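N-(5'-phosphoribosyl)anthranilate isomerase (Thermococcus kodakarensis, PDB 5LHF) catalyses the isomerisation of N-(5-phospho-beta-D-ribosyl)anthranilate to 1-(2-carboxyphenylamino)-1-deoxy-D-ribulose 5-phosphate, the third of five steps from chorismate to L-tryptophan. Local coordinates at residues V197-E200 with A201-V205. Residues are numbered along the deposited sequence; the frame is centred on the assembly and turned at random.
Sequences VLIE and AFMAV
Two consecutive turns of helix 196-207, the last helix of the TIM barrel, meet here through four successive i to i+4 backbone bonds and one side-chain pair, Ile-199 with Met-203. The bonding pattern is that of an alpha helix: Ala-201 N donates to Val-197 O, Phe-202 N to Leu-198 O and Ala-204 N to Glu-200 O, each at 3.0 Å, and Met-203 N donates to Ile-199 O. The Met-203 bond, at 2.8 Å from N to Ile-199 O, is both the shortest and the straightest of the four, with an N-H...O angle of 165° and the donor nearly on the line of the carbonyl. Beside that bond the two side chains run in the same direction, and in the Met-203 conformer described Ile-199 CG2 rests against Met-203 CG at 4.0 Å. Ile-199 reaches it with the branch set opposite its own backbone N. In the same conformer Met-203 CG also comes within 3.2 Å of Ile-199 O, covering the already bonded carbonyl with a methylene, and the chain bends beyond CG, with chi2 -57° and chi3 -64°. On the partly exposed side, Ala-204 CB lies 3.4 Å from Glu-200 O. The carboxylate of Glu-200 runs back toward the start of the helix, where OE1 makes a salt bridge with Arg-196 NH1, an i to i-4 pair, while OE2 is hydrogen-bonded to Tyr-23 OH, tying the helix to the loop after helix 14-20. The buried face is directed at the place where the barrel closes between its first and eighth strands. Ile-199 touches Ile-8 and Met-203 touches Val-6, both on strand 5-9, whereas the Phe-202 side chain packs on Val-182 and Val-184 of strand 181-184 and on Val-170 of the adjacent helix 170-177.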
loop_
_atom_site.group_PDB
_atom_site.type_symbol
_atom_site.label_atom_id
_atom_site.label_comp_id
_atom_site.label_asym_id
_atom_site.label_seq_id
_atom_site.Cartn_x
_atom_site.Cartn_y
_atom_site.Cartn_z
ATOM N N VAL A 197 -19.569 -7.582 -0.057
ATOM C CA VAL A 197 -19.474 -9.021 0.165
ATOM C C VAL A 197 -18.046 -9.508 -0.047
ATOM O O VAL A 197 -17.540 -10.340 0.722
ATOM C CB VAL A 197 -20.480 -9.769 -0.724
ATOM C CG1 VAL A 197 -20.103 -11.245 -0.819
ATOM C CG2 VAL A 197 -21.898 -9.600 -0.168
ATOM N N LEU A 198 -17.345 -8.967 -1.056
ATOM C CA LEU A 198 -15.930 -9.299 -1.238
ATOM C C LEU A 198 -15.090 -8.824 -0.059
ATOM O O LEU A 198 -14.170 -9.531 0.380
ATOM C CB LEU A 198 -15.393 -8.691 -2.536
ATOM C CG LEU A 198 -16.007 -9.276 -3.804
ATOM C CD1 LEU A 198 -15.324 -8.667 -5.021
ATOM C CD2 LEU A 198 -15.905 -10.815 -3.809
ATOM N N ILE A 199 -15.363 -7.621 0.452
ATOM C CA ILE A 199 -14.608 -7.130 1.601
ATOM C C ILE A 199 -14.844 -8.024 2.816
ATOM O O ILE A 199 -13.902 -8.362 3.544
ATOM C CB ILE A 199 -14.943 -5.650 1.897
ATOM C CG1 ILE A 199 -14.391 -4.757 0.776
ATOM C CG2 ILE A 199 -14.319 -5.232 3.233
ATOM C CD1 ILE A 199 -14.908 -3.285 0.805
ATOM N N GLU A 200 -16.094 -8.428 3.057
ATOM C CA GLU A 200 -16.349 -9.281 4.215
ATOM C C GLU A 200 -15.669 -10.635 4.066
ATOM O O GLU A 200 -15.203 -11.215 5.054
ATOM C CB GLU A 200 -17.850 -9.425 4.439
ATOM C CG GLU A 200 -18.446 -8.116 4.904
ATOM C CD GLU A 200 -19.868 -8.241 5.422
ATOM O OE1 GLU A 200 -20.588 -9.172 4.998
ATOM O OE2 GLU A 200 -20.262 -7.388 6.244
ATOM N N ALA A 201 -15.601 -11.159 2.838
ATOM C CA ALA A 201 -14.906 -12.429 2.635
ATOM C C ALA A 201 -13.418 -12.277 2.900
ATOM O O ALA A 201 -12.790 -13.180 3.468
ATOM C CB ALA A 201 -15.140 -12.946 1.215
ATOM N N PHE A 202 -12.837 -11.149 2.468
ATOM C CA PHE A 202 -11.430 -10.857 2.730
ATOM C C PHE A 202 -11.167 -10.718 4.227
ATOM O O PHE A 202 -10.235 -11.325 4.773
ATOM C CB PHE A 202 -11.044 -9.571 1.982
ATOM C CG PHE A 202 -9.574 -9.270 1.992
ATOM C CD1 PHE A 202 -9.022 -8.472 2.987
ATOM C CD2 PHE A 202 -8.749 -9.757 0.988
ATOM C CE1 PHE A 202 -7.683 -8.175 2.980
ATOM C CE2 PHE A 202 -7.391 -9.465 0.982
ATOM C CZ PHE A 202 -6.864 -8.682 1.978
ATOM N N MET A 203 -11.994 -9.927 4.911
ATOM C CA MET A 203 -11.766 -9.675 6.330
ATOM C C MET A 203 -11.904 -10.953 7.146
ATOM O O MET A 203 -11.179 -11.149 8.130
ATOM C CB MET A 203 -12.741 -8.610 6.828
ATOM C CG MET A 203 -12.561 -7.251 6.177
ATOM S SD MET A 203 -10.910 -6.561 6.369
ATOM C CE MET A 203 -10.797 -6.332 8.142
ATOM N N ALA A 204 -12.835 -11.827 6.758
ATOM C CA ALA A 204 -13.007 -13.094 7.458
ATOM C C ALA A 204 -11.704 -13.877 7.501
ATOM O O ALA A 204 -11.341 -14.438 8.540
ATOM C CB ALA A 204 -14.101 -13.910 6.778
ATOM N N VAL A 205 -10.978 -13.912 6.381
ATOM C CA VAL A 205 -9.708 -14.638 6.348
ATOM C C VAL A 205 -8.679 -13.961 7.240
ATOM O O VAL A 205 -7.916 -14.626 7.957
ATOM C CB VAL A 205 -9.189 -14.755 4.903
ATOM C CG1 VAL A 205 -7.852 -15.470 4.905
ATOM C CG2 VAL A 205 -10.181 -15.508 4.028
#